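Local atomic coordinates of nucleoside-diphosphate sugar epimerase (SulA family) (Corynebacterium glutamicum, PDB entry 3OH8), a protein that is probably a nucleoside-diphosphate sugar epimerase of the SulA family that binds a dinucleotide cofactor through a Rossmann-type domain. Residues V255-H260 and F301-V306; L104-V109 and S497-F502; G154-V159 and V174-R179; A62-S67 and F75-L80. All coordinates share one frame; numbering follows the deposited sequence.

Interaction 1. Residues V255-H260 and F301-V306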
loop_
_atom_site.group_PDB
_atom_site.type_symbol
_atom_site.label_atom_id
_atom_site.label_comp_id
_atom_site.label_asym_id
_atom_site.label_seq_id
_atom_site.Cartn_x
_atom_site.Cartn_y
_atom_site.Cartn_z
ATOM N N VAL A 255 -9.142 -14.712 -6.516
ATOM C CA VAL A 255 -9.204 -16.086 -6.033
ATOM C C VAL A 255 -10.561 -16.690 -6.394
ATOM O O VAL A 255 -10.762 -17.912 -6.304
ATOM C CB VAL A 255 -8.999 -16.155 -4.515
ATOM C CG1 VAL A 255 -7.546 -15.784 -4.146
ATOM C CG2 VAL A 255 -9.981 -15.229 -3.828
ATOM N N GLY A 256 -11.483 -15.826 -6.811
ATOM C CA GLY A 256 -12.788 -16.246 -7.301
ATOM C C GLY A 256 -12.645 -17.186 -8.480
ATOM O O GLY A 256 -13.591 -17.873 -8.859
ATOM N N PHE A 257 -11.454 -17.205 -9.072
ATOM C CA PHE A 257 -11.115 -18.170 -10.108
ATOM C C PHE A 257 -11.394 -19.605 -9.642
ATOM O O PHE A 257 -11.779 -20.455 -10.445
ATOM C CB PHE A 257 -9.638 -18.035 -10.474
ATOM C CG PHE A 257 -9.153 -19.080 -11.448
ATOM C CD1 PHE A 257 -9.238 -18.864 -12.821
ATOM C CD2 PHE A 257 -8.605 -20.270 -10.997
ATOM C CE1 PHE A 257 -8.790 -19.822 -13.730
ATOM C CE2 PHE A 257 -8.160 -21.233 -11.895
ATOM C CZ PHE A 257 -8.255 -21.005 -13.267
ATOM N N TYR A 258 -11.170 -19.869 -8.356
ATOM C CA TYR A 258 -11.304 -21.216 -7.816
ATOM C C TYR A 258 -12.751 -21.538 -7.472
ATOM O O TYR A 258 -13.070 -22.652 -7.027
ATOM C CB TYR A 258 -10.400 -21.397 -6.582
ATOM C CG TYR A 258 -8.961 -21.117 -6.892
ATOM C CD1 TYR A 258 -8.235 -21.967 -7.716
ATOM C CD2 TYR A 258 -8.329 -19.982 -6.388
ATOM C CE1 TYR A 258 -6.910 -21.708 -8.023
ATOM C CE2 TYR A 258 -6.997 -19.710 -6.691
ATOM C CZ TYR A 258 -6.304 -20.569 -7.508
ATOM O OH TYR A 258 -5.009 -20.304 -7.814
ATOM N N GLY A 259 -13.623 -20.562 -7.685
ATOM C CA GLY A 259 -15.011 -20.703 -7.305
ATOM C C GLY A 259 -15.227 -20.048 -5.959
ATOM O O GLY A 259 -14.270 -19.778 -5.221
ATOM N N HIS A 260 -16.485 -19.791 -5.625
ATOM C CA HIS A 260 -16.792 -19.098 -4.383
ATOM C C HIS A 260 -16.620 -20.002 -3.163
ATOM O O HIS A 260 -16.378 -19.519 -2.060
ATOM C CB HIS A 260 -18.192 -18.456 -4.435
ATOM C CG HIS A 260 -19.318 -19.406 -4.167
ATOM N ND1 HIS A 260 -19.921 -19.516 -2.932
ATOM C CD2 HIS A 260 -19.968 -20.274 -4.978
ATOM C CE1 HIS A 260 -20.885 -20.417 -2.991
ATOM N NE2 HIS A 260 -20.935 -20.892 -4.222
ATOM N N PHE A 301 -1.232 -13.229 -13.803
ATOM C CA PHE A 301 -2.565 -12.959 -13.285
ATOM C C PHE A 301 -2.450 -12.913 -11.785
ATOM O O PHE A 301 -2.051 -13.893 -11.154
ATOM C CB PHE A 301 -3.539 -14.079 -13.674
ATOM C CG PHE A 301 -3.428 -14.499 -15.101
ATOM C CD1 PHE A 301 -3.802 -13.635 -16.115
ATOM C CD2 PHE A 301 -2.956 -15.757 -15.432
ATOM C CE1 PHE A 301 -3.701 -14.013 -17.434
ATOM C CE2 PHE A 301 -2.850 -16.142 -16.757
ATOM C CZ PHE A 301 -3.221 -15.262 -17.757
ATOM N N ILE A 302 -2.777 -11.767 -11.208
ATOM C CA ILE A 302 -2.670 -11.600 -9.761
ATOM C C ILE A 302 -4.024 -11.959 -9.155
ATOM O O ILE A 302 -4.911 -11.117 -9.052
ATOM C CB ILE A 302 -2.264 -10.155 -9.403
ATOM C CG1 ILE A 302 -0.987 -9.768 -10.158
ATOM C CG2 ILE A 302 -2.055 -9.995 -7.900
ATOM C CD1 ILE A 302 0.151 -10.791 -10.034
ATOM N N ARG A 303 -4.187 -13.234 -8.799
ATOM C CA ARG A 303 -5.425 -13.693 -8.196
ATOM C C ARG A 303 -5.464 -13.220 -6.750
ATOM O O ARG A 303 -4.914 -13.857 -5.859
ATOM C CB ARG A 303 -5.535 -15.225 -8.290
ATOM C CG ARG A 303 -5.485 -15.732 -9.731
ATOM C CD ARG A 303 -5.670 -17.264 -9.834
ATOM N NE ARG A 303 -5.687 -17.689 -11.231
ATOM C CZ ARG A 303 -5.442 -18.930 -11.644
ATOM N NH1 ARG A 303 -5.151 -19.894 -10.772
ATOM N NH2 ARG A 303 -5.480 -19.198 -12.938
ATOM N N THR A 304 -6.120 -12.087 -6.530
ATOM C CA THR A 304 -6.114 -11.434 -5.232
ATOM C C THR A 304 -7.171 -11.965 -4.272
ATOM O O THR A 304 -8.308 -12.257 -4.666
ATOM C CB THR A 304 -6.378 -9.934 -5.384
ATOM O OG1 THR A 304 -5.554 -9.419 -6.437
ATOM C CG2 THR A 304 -6.051 -9.223 -4.077
ATOM N N GLY A 305 -6.786 -12.070 -3.008
ATOM C CA GLY A 305 -7.729 -12.330 -1.937
ATOM C C GLY A 305 -8.405 -11.022 -1.593
ATOM O O GLY A 305 -8.360 -10.078 -2.376
ATOM N N VAL A 306 -9.025 -10.969 -0.424
ATOM C CA VAL A 306 -9.646 -9.754 0.054
ATOM C C VAL A 306 -8.562 -8.849 0.633
ATOM O O VAL A 306 -7.913 -9.191 1.615
ATOM C CB VAL A 306 -10.684 -10.052 1.151
ATOM C CG1 VAL A 306 -11.180 -8.745 1.782
ATOM C CG2 VAL A 306 -11.835 -10.867 0.576
#
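Arg303 and Phe257 meet face to face: the guanidinium lies flat on the phenyl ring, the two planes only 13° apart, in a stack that is also a cation-pi contact. Arg303 CZ stands 3.5 Å from the centroid of the Phe257 ring, and the closest pair is Arg303 NH2 with Phe257 CZ at 3.3 Å. An extended chain from CG to NE carries the charged group from the strand to the ring, while Phe257 turns its CG anti to the backbone N (chi1 175°), which points the ring to the guanidinium. Tyr258 comes to the rim of the same guanidinium. Arg303 NH1 donates to Tyr258 OH over 3.0 Å, a bond that lies in the guanidinium plane, and the tyrosine ring stands nearly upright to that plane, at 84°. Beside this cluster the backbone adds a fairly straight bond from Val255 N to Thr304 O, 3.2 Å long, with the donor above the carbonyl plane; both Val255 methyls lie against that same oxygen.

The second shell fixes the rotation of the arginine. Glu286, from helix 277-287, forms a salt bridge with Arg303 NE, so one face and the NE and NH1 edges are engaged and the buried charge is probably well compensated. Asn363, from strand 360-364, hydrogen-bonds to Tyr258 OH. Residues 255-258 form a short 3-10 turn directly after strand 248-254, which runs parallel to strand 298-308. The arrangement thus belongs to the C-terminal ends of parallel strands in a mixed sheet, where a loop leaves one strand and folds against its neighbour, as in the Rossmann-type domain of the NAD-dependent epimerase/dehydratase family.

Interaction 2. Residues L104-V109 and S497-F502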
loop_
_atom_site.group_PDB
_atom_site.type_symbol
_atom_site.label_atom_id
_atom_site.label_comp_id
_atom_site.label_asym_id
_atom_site.label_seq_id
_atom_site.Cartn_x
_atom_site.Cartn_y
_atom_site.Cartn_z
ATOM N N LEU A 104 18.973 7.518 11.918
ATOM C CA LEU A 104 18.132 7.710 13.089
ATOM C C LEU A 104 17.230 8.883 12.776
ATOM O O LEU A 104 17.712 10.003 12.569
ATOM C CB LEU A 104 18.963 8.025 14.340
ATOM C CG LEU A 104 18.104 8.335 15.580
ATOM C CD1 LEU A 104 17.276 7.122 15.991
ATOM C CD2 LEU A 104 18.967 8.818 16.732
ATOM N N ILE A 105 15.927 8.624 12.705
ATOM C CA ILE A 105 14.962 9.675 12.423
ATOM C C ILE A 105 14.330 10.135 13.718
ATOM O O ILE A 105 13.863 9.322 14.524
ATOM C CB ILE A 105 13.849 9.179 11.452
ATOM C CG1 ILE A 105 14.468 8.826 10.098
ATOM C CG2 ILE A 105 12.795 10.253 11.265
ATOM C CD1 ILE A 105 13.504 8.173 9.102
ATOM N N THR A 106 14.326 11.445 13.932
ATOM C CA THR A 106 13.572 11.983 15.047
ATOM C C THR A 106 12.431 12.829 14.515
ATOM O O THR A 106 12.643 13.749 13.721
ATOM C CB THR A 106 14.445 12.833 15.987
ATOM O OG1 THR A 106 15.554 12.049 16.445
ATOM C CG2 THR A 106 13.609 13.310 17.195
ATOM N N ASP A 107 11.219 12.497 14.940
ATOM C CA ASP A 107 10.060 13.318 14.625
ATOM C C ASP A 107 9.708 14.128 15.853
ATOM O O ASP A 107 9.589 13.586 16.952
ATOM C CB ASP A 107 8.858 12.455 14.258
ATOM C CG ASP A 107 9.055 11.719 12.959
ATOM O OD1 ASP A 107 8.997 12.368 11.893
ATOM O OD2 ASP A 107 9.283 10.498 13.016
ATOM N N SER A 108 9.535 15.427 15.659
ATOM C CA SER A 108 9.087 16.289 16.736
ATOM C C SER A 108 7.891 17.088 16.236
ATOM O O SER A 108 8.020 17.918 15.338
ATOM C CB SER A 108 10.216 17.226 17.182
ATOM O OG SER A 108 9.774 18.091 18.213
ATOM N N VAL A 109 6.720 16.819 16.797
ATOM C CA VAL A 109 5.534 17.569 16.408
ATOM C C VAL A 109 5.050 18.458 17.556
ATOM O O VAL A 109 4.856 18.001 18.682
ATOM C CB VAL A 109 4.399 16.655 15.898
ATOM C CG1 VAL A 109 4.089 15.570 16.900
ATOM C CG2 VAL A 109 3.150 17.478 15.602
ATOM N N SER A 497 17.761 15.598 22.875
ATOM C CA SER A 497 17.526 14.670 23.968
ATOM C C SER A 497 17.036 13.306 23.471
ATOM O O SER A 497 17.443 12.265 23.988
ATOM C CB SER A 497 16.529 15.256 24.965
ATOM O OG SER A 497 16.316 14.347 26.027
ATOM N N SER A 498 16.167 13.314 22.465
ATOM C CA SER A 498 15.633 12.069 21.929
ATOM C C SER A 498 16.746 11.243 21.272
ATOM O O SER A 498 16.781 10.014 21.392
ATOM C CB SER A 498 14.482 12.351 20.948
ATOM O OG SER A 498 13.919 11.133 20.482
ATOM N N ILE A 499 17.659 11.929 20.590
ATOM C CA ILE A 499 18.796 11.283 19.947
ATOM C C ILE A 499 19.695 10.664 21.015
ATOM O O ILE A 499 19.992 9.472 20.981
ATOM C CB ILE A 499 19.572 12.288 19.055
ATOM C CG1 ILE A 499 18.755 12.630 17.799
ATOM C CG2 ILE A 499 20.936 11.736 18.649
ATOM C CD1 ILE A 499 19.324 13.810 16.997
ATOM N N LEU A 500 20.073 11.470 22.003
ATOM C CA LEU A 500 20.890 11.004 23.123
ATOM C C LEU A 500 20.275 9.773 23.812
ATOM O O LEU A 500 20.980 8.815 24.143
ATOM C CB LEU A 500 21.054 12.155 24.128
ATOM C CG LEU A 500 22.411 12.530 24.720
ATOM C CD1 LEU A 500 23.558 12.364 23.724
ATOM C CD2 LEU A 500 22.333 13.966 25.254
ATOM N N ASN A 501 18.961 9.796 24.018
ATOM C CA ASN A 501 18.268 8.667 24.642
ATOM C C ASN A 501 18.436 7.386 23.822
ATOM O O ASN A 501 18.722 6.310 24.355
ATOM C CB ASN A 501 16.777 8.988 24.834
ATOM C CG ASN A 501 15.992 7.822 25.408
ATOM O OD1 ASN A 501 16.160 7.456 26.572
ATOM N ND2 ASN A 501 15.115 7.236 24.591
ATOM N N PHE A 502 18.254 7.502 22.514
ATOM C CA PHE A 502 18.397 6.346 21.639
ATOM C C PHE A 502 19.813 5.796 21.746
ATOM O O PHE A 502 20.031 4.587 21.880
ATOM C CB PHE A 502 18.113 6.722 20.186
ATOM C CG PHE A 502 18.340 5.584 19.227
ATOM C CD1 PHE A 502 17.314 4.693 18.932
ATOM C CD2 PHE A 502 19.590 5.376 18.659
ATOM C CE1 PHE A 502 17.530 3.617 18.071
ATOM C CE2 PHE A 502 19.818 4.301 17.792
ATOM C CZ PHE A 502 18.785 3.423 17.495
#
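Strand residues Leu104 to Thr106 face the helical turn Ser498 to Phe502, with the two short axes 9.2 Å apart at their closest and their chain directions 141° apart, nearer antiparallel than perpendicular. The CA atoms come nearest at Thr106 and Ser498, 7.2 Å apart, so side chains alone bridge the gap.

Leu104 carries the apolar half. Its CD1 methyl sits over the centre of one face of the Phe502 ring, 3.8 Å from the centroid and 12° off the ring normal, a CH-pi contact. The other methyl, CD2, meets Ile499 CG1 at 4.0 Å and also reaches the Phe502 ring at CD2. With CG anti to the backbone N (chi1 176°), the leucine fork reaches both partners at once. Thr106 makes the second half: its OG1 lies 3.5 Å from Ile499 CG1, and its CG2 rests against the CB and OG of Ser498. The hydroxyls of Thr106 and Ser498 each hydrogen-bond to Ser6 OG on strand 3-9, which ties strand and helix through a third element. Phe8 of that strand also touches Phe502. This is alpha/beta layer packing, in which the late helix 488-511 lies across one face of the seven-stranded antiparallel sheet near its strand 3-9 border.

Interaction 3. Residues G154-V159 and V174-R179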
loop_
_atom_site.group_PDB
_atom_site.type_symbol
_atom_site.label_atom_id
_atom_site.label_comp_id
_atom_site.label_asym_id
_atom_site.label_seq_id
_atom_site.Cartn_x
_atom_site.Cartn_y
_atom_site.Cartn_z
ATOM N N GLY A 154 -6.722 1.738 -13.410
ATOM C CA GLY A 154 -7.186 1.610 -12.044
ATOM C C GLY A 154 -6.249 2.308 -11.073
ATOM O O GLY A 154 -6.228 1.986 -9.889
ATOM N N SER A 155 -5.480 3.275 -11.567
ATOM C CA SER A 155 -4.450 3.915 -10.736
ATOM C C SER A 155 -5.053 4.799 -9.642
ATOM O O SER A 155 -4.355 5.248 -8.736
ATOM C CB SER A 155 -3.502 4.743 -11.608
ATOM O OG SER A 155 -4.166 5.884 -12.143
ATOM N N ARG A 156 -6.349 5.070 -9.728
ATOM C CA ARG A 156 -6.996 5.910 -8.718
ATOM C C ARG A 156 -7.745 5.114 -7.655
ATOM O O ARG A 156 -8.181 5.675 -6.645
ATOM C CB ARG A 156 -7.945 6.892 -9.387
ATOM C CG ARG A 156 -7.216 7.913 -10.237
ATOM C CD ARG A 156 -8.186 8.759 -11.047
ATOM N NE ARG A 156 -7.474 9.834 -11.727
ATOM C CZ ARG A 156 -8.028 10.654 -12.609
ATOM N NH1 ARG A 156 -9.312 10.517 -12.917
ATOM N NH2 ARG A 156 -7.294 11.608 -13.181
ATOM N N GLY A 157 -7.914 3.818 -7.892
ATOM C CA GLY A 157 -8.602 2.945 -6.943
ATOM C C GLY A 157 -7.724 2.649 -5.739
ATOM O O GLY A 157 -6.580 3.092 -5.687
ATOM N N LEU A 158 -8.257 1.898 -4.777
ATOM C CA LEU A 158 -7.538 1.532 -3.550
ATOM C C LEU A 158 -6.125 0.987 -3.811
ATOM O O LEU A 158 -5.128 1.499 -3.302
ATOM C CB LEU A 158 -8.347 0.465 -2.794
ATOM C CG LEU A 158 -8.551 0.571 -1.274
ATOM C CD1 LEU A 158 -8.818 -0.814 -0.644
ATOM C CD2 LEU A 158 -7.374 1.226 -0.620
ATOM N N VAL A 159 -6.043 -0.062 -4.613
ATOM C CA VAL A 159 -4.779 -0.741 -4.821
ATOM C C VAL A 159 -3.902 0.061 -5.780
ATOM O O VAL A 159 -2.694 0.222 -5.557
ATOM C CB VAL A 159 -5.034 -2.171 -5.349
ATOM C CG1 VAL A 159 -3.721 -2.854 -5.732
ATOM C CG2 VAL A 159 -5.787 -2.977 -4.296
ATOM N N VAL A 174 5.356 6.277 -13.655
ATOM C CA VAL A 174 4.020 5.733 -13.857
ATOM C C VAL A 174 3.267 6.569 -14.886
ATOM O O VAL A 174 3.225 7.794 -14.785
ATOM C CB VAL A 174 3.213 5.703 -12.538
ATOM C CG1 VAL A 174 1.779 5.228 -12.789
ATOM C CG2 VAL A 174 3.889 4.797 -11.536
ATOM N N ILE A 175 2.710 5.910 -15.895
ATOM C CA ILE A 175 1.771 6.565 -16.787
ATOM C C ILE A 175 0.372 6.108 -16.411
ATOM O O ILE A 175 0.010 4.953 -16.620
ATOM C CB ILE A 175 2.018 6.220 -18.258
ATOM C CG1 ILE A 175 3.446 6.597 -18.665
ATOM C CG2 ILE A 175 1.002 6.952 -19.126
ATOM C CD1 ILE A 175 3.841 6.070 -20.045
ATOM N N GLN A 176 -0.409 7.015 -15.841
ATOM C CA GLN A 176 -1.739 6.663 -15.387
ATOM C C GLN A 176 -2.720 6.711 -16.554
ATOM O O GLN A 176 -2.848 7.744 -17.235
ATOM C CB GLN A 176 -2.179 7.589 -14.252
ATOM C CG GLN A 176 -1.347 7.430 -12.983
ATOM C CD GLN A 176 -1.696 8.447 -11.913
ATOM O OE1 GLN A 176 -0.860 9.267 -11.531
ATOM N NE2 GLN A 176 -2.930 8.398 -11.421
ATOM N N LEU A 177 -3.373 5.579 -16.807
ATOM C CA LEU A 177 -4.407 5.505 -17.842
ATOM C C LEU A 177 -5.747 5.698 -17.168
ATOM O O LEU A 177 -6.214 4.814 -16.460
ATOM C CB LEU A 177 -4.366 4.147 -18.563
ATOM C CG LEU A 177 -2.948 3.729 -18.989
ATOM C CD1 LEU A 177 -2.900 2.337 -19.642
ATOM C CD2 LEU A 177 -2.314 4.782 -19.899
ATOM N N VAL A 178 -6.364 6.860 -17.372
ATOM C CA VAL A 178 -7.543 7.209 -16.583
ATOM C C VAL A 178 -8.819 7.321 -17.402
ATOM O O VAL A 178 -8.791 7.617 -18.600
ATOM C CB VAL A 178 -7.317 8.513 -15.768
ATOM C CG1 VAL A 178 -6.121 8.340 -14.833
ATOM C CG2 VAL A 178 -7.091 9.687 -16.709
ATOM N N ARG A 179 -9.946 7.085 -16.750
ATOM C CA ARG A 179 -11.205 7.042 -17.481
ATOM C C ARG A 179 -11.890 8.397 -17.581
ATOM O O ARG A 179 -12.845 8.559 -18.333
ATOM C CB ARG A 179 -12.122 5.979 -16.893
ATOM C CG ARG A 179 -11.539 4.581 -17.038
ATOM C CD ARG A 179 -12.474 3.529 -16.523
ATOM N NE ARG A 179 -13.044 3.906 -15.237
ATOM C CZ ARG A 179 -14.325 3.741 -14.921
ATOM N NH1 ARG A 179 -15.158 3.202 -15.803
ATOM N NH2 ARG A 179 -14.772 4.118 -13.729
HETATM O O HOH W 1 -8.581 3.224 -14.908
HETATM O O HOH W 2 -5.909 4.857 -13.873
#
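Ser155 swings its OG between its own backbone N and carbonyl carbon (chi1 69°), and this turns the hydroxyl toward Gln176, whose CG lies anti to its carbonyl carbon (chi1 -66°). The serine oxygen rests 3.3 Å from Gln176 CG, alongside the start of the glutamine chain. Arg156 reaches across in a different manner. Its chain is extended from CG to NE and brings the guanidinium over Val178 at about a right angle, so that methyl CG1 lies beneath one face, offset toward the rim, 3.7 Å from Arg156 NE. The flat group is held by its ends as well: NH1 donates to the carbonyl of Lys180 and NH2 to that of Glu181, just beyond the strand.

Two waters fill in the polar part of the interface, and both donate to Leu177 O. One accepts from Gly154 N at 2.8 Å. The other accepts from Ser155 N, also at 2.8 Å, and is hydrogen-bonded to Ser155 OG at 2.7 Å. A single strand carbonyl is thereby linked to two successive loop amides through water.

Gly154 to Gly157 form a type I beta turn, with positive phi at Gly154 (71°), and Gly157 occupies the N-cap position of the following helix. In Rossmann folds such a glycine-containing turn typically receives the dinucleotide, which is consistent with the family here. The turn joins strand 149-153 to helix 158-169, and strand 173-178 returns parallel to the first strand, completing a beta-alpha-beta crossover whose second strand also pairs with strand 187-188.

Interaction 4. Residues A62-S67 and F75-L80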
loop_
_atom_site.group_PDB
_atom_site.type_symbol
_atom_site.label_atom_id
_atom_site.label_comp_id
_atom_site.label_asym_id
_atom_site.label_seq_id
_atom_site.Cartn_x
_atom_site.Cartn_y
_atom_site.Cartn_z
ATOM N N ALA A 62 -1.045 22.007 3.995
ATOM C CA ALA A 62 0.220 21.895 4.701
ATOM C C ALA A 62 1.303 22.597 3.903
ATOM O O ALA A 62 1.238 22.650 2.677
ATOM C CB ALA A 62 0.581 20.435 4.919
ATOM N N ARG A 63 2.300 23.128 4.600
ATOM C CA ARG A 63 3.340 23.919 3.963
ATOM C C ARG A 63 4.698 23.507 4.527
ATOM O O ARG A 63 4.831 23.326 5.728
ATOM C CB ARG A 63 3.071 25.395 4.274
ATOM C CG ARG A 63 3.555 26.398 3.238
ATOM C CD ARG A 63 3.090 27.805 3.619
ATOM N NE ARG A 63 4.059 28.833 3.247
ATOM C CZ ARG A 63 5.060 29.237 4.023
ATOM N NH1 ARG A 63 5.239 28.698 5.225
ATOM N NH2 ARG A 63 5.889 30.181 3.594
ATOM N N HIS A 64 5.703 23.351 3.671
ATOM C CA HIS A 64 7.050 23.090 4.163
ATOM C C HIS A 64 7.694 24.417 4.567
ATOM O O HIS A 64 7.549 25.419 3.871
ATOM C CB HIS A 64 7.909 22.391 3.114
ATOM C CG HIS A 64 7.558 20.950 2.895
ATOM N ND1 HIS A 64 7.544 20.366 1.647
ATOM C CD2 HIS A 64 7.213 19.970 3.769
ATOM C CE1 HIS A 64 7.205 19.094 1.760
ATOM N NE2 HIS A 64 6.998 18.828 3.032
ATOM N N ASP A 65 8.400 24.409 5.688
ATOM C CA ASP A 65 8.955 25.631 6.266
ATOM C C ASP A 65 10.436 25.758 5.934
ATOM O O ASP A 65 11.258 24.939 6.363
ATOM C CB ASP A 65 8.740 25.624 7.776
ATOM C CG ASP A 65 9.227 26.900 8.443
ATOM O OD1 ASP A 65 9.774 27.771 7.736
ATOM O OD2 ASP A 65 9.065 27.014 9.671
ATOM N N LEU A 66 10.781 26.788 5.168
ATOM C CA LEU A 66 12.164 26.982 4.736
ATOM C C LEU A 66 13.086 27.085 5.940
ATOM O O LEU A 66 14.199 26.578 5.922
ATOM C CB LEU A 66 12.291 28.247 3.882
ATOM C CG LEU A 66 13.396 28.283 2.820
ATOM C CD1 LEU A 66 13.916 29.702 2.664
ATOM C CD2 LEU A 66 14.536 27.340 3.158
ATOM N N SER A 67 12.609 27.732 6.996
ATOM C CA SER A 67 13.430 27.939 8.181
ATOM C C SER A 67 13.712 26.623 8.899
ATOM O O SER A 67 14.628 26.543 9.713
ATOM C CB SER A 67 12.761 28.931 9.138
ATOM O OG SER A 67 11.686 28.327 9.837
ATOM N N PHE A 75 13.527 18.462 7.356
ATOM C CA PHE A 75 12.477 19.282 6.747
ATOM C C PHE A 75 11.330 19.422 7.732
ATOM O O PHE A 75 11.241 18.655 8.685
ATOM C CB PHE A 75 12.033 18.760 5.370
ATOM C CG PHE A 75 11.230 17.490 5.410
ATOM C CD1 PHE A 75 11.858 16.253 5.318
ATOM C CD2 PHE A 75 9.843 17.528 5.499
ATOM C CE1 PHE A 75 11.110 15.073 5.331
ATOM C CE2 PHE A 75 9.093 16.352 5.518
ATOM C CZ PHE A 75 9.724 15.125 5.434
ATOM N N THR A 76 10.480 20.424 7.544
ATOM C CA THR A 76 9.461 20.726 8.552
ATOM C C THR A 76 8.105 20.987 7.893
ATOM O O THR A 76 8.031 21.731 6.910
ATOM C CB THR A 76 9.875 21.970 9.397
ATOM O OG1 THR A 76 11.098 21.702 10.102
ATOM C CG2 THR A 76 8.797 22.317 10.411
ATOM N N ASP A 77 7.045 20.368 8.415
ATOM C CA ASP A 77 5.685 20.612 7.907
ATOM C C ASP A 77 4.972 21.572 8.846
ATOM O O ASP A 77 5.040 21.401 10.057
ATOM C CB ASP A 77 4.841 19.323 7.849
ATOM C CG ASP A 77 5.499 18.213 7.070
ATOM O OD1 ASP A 77 6.053 18.472 5.985
ATOM O OD2 ASP A 77 5.440 17.059 7.541
ATOM N N VAL A 78 4.257 22.555 8.305
ATOM C CA VAL A 78 3.517 23.477 9.162
ATOM C C VAL A 78 2.118 23.766 8.632
ATOM O O VAL A 78 1.902 23.792 7.423
ATOM C CB VAL A 78 4.282 24.818 9.374
ATOM C CG1 VAL A 78 5.666 24.557 9.948
ATOM C CG2 VAL A 78 4.377 25.605 8.080
ATOM N N CYS A 79 1.168 23.964 9.541
ATOM C CA CYS A 79 -0.160 24.441 9.158
ATOM C C CYS A 79 -0.533 25.744 9.859
ATOM O O CYS A 79 -0.430 25.846 11.081
ATOM C CB CYS A 79 -1.230 23.403 9.454
ATOM S SG CYS A 79 -2.864 23.997 8.958
ATOM N N LEU A 80 -0.985 26.727 9.082
ATOM C CA LEU A 80 -1.341 28.038 9.628
ATOM C C LEU A 80 -2.852 28.242 9.809
ATOM O O LEU A 80 -3.278 29.053 10.629
ATOM C CB LEU A 80 -0.736 29.169 8.777
ATOM C CG LEU A 80 -1.242 29.424 7.349
ATOM C CD1 LEU A 80 -2.497 30.281 7.368
ATOM C CD2 LEU A 80 -0.165 30.095 6.500
HETATM O O HOH W 3 11.322 22.109 5.435
#
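His64 and Phe75 meet as an offset edge-to-face pair: the phenyl edge is directed at the imidazole face, with centroids 5.5 Å apart and planes at 80°. Phe75 CD2 lies 4.0 Å from both His64 NE2 and His64 CD2. Phe75 gets there by placing CG between its backbone N and carbonyl carbon (chi1 72°). Asp77 lies beside His64 and points the same way, its OD1 at the edge of the imidazole and 2.9 Å from His64 CD2, a close approach of ring carbon to oxygen. The polar ends of this pair are engaged outward: His64 ND1 bonds to the carbonyl of Arg44, and Asp77 OD2 accepts from His94.

Beneath these side chains runs an antiparallel beta hairpin. Arg63 and Val78 form a hydrogen-bonded pair, in which Val78 N donates to Arg63 O at 2.8 Å and Arg63 N returns a bond to Val78 O; His64 and Asp77 are the adjoining non-hydrogen-bonded pair. Beyond them Asp65 N donates to Thr76 O at 3.0 Å, and a water accepts from Thr76 N and may donate to Asp65 O.

On the sheet face away from His64, Val78 CG2 packs on Arg63 CB at 4.0 Å, and Val78 CG1 touches Asp65 CB at 3.9 Å. The Asp65 carboxylate then turns back on its own chain, where OD1 accepts from Ser67 N, from above the carboxylate plane, in an Asx turn.

In the fold
The four contacts fall into two pairs, each tied to one sheet. Interactions 1 and 3 both reach the mixed sheet of the epimerase/dehydratase family region, with centres about 21 Å apart and nearest atoms about 6 Å apart; interaction 3 holds the glycine turn that would be expected to face a dinucleotide. Interactions 2 and 4 share the antiparallel sheet, with centres about 19 Å and nearest atoms about 7 Å apart. Between interactions 1 and 2 the centres are about 44 Å apart. Along the chain, interaction 2 closes a loop inside which 1 and 3 are nested, bringing the late helix back to the N-terminal sheet.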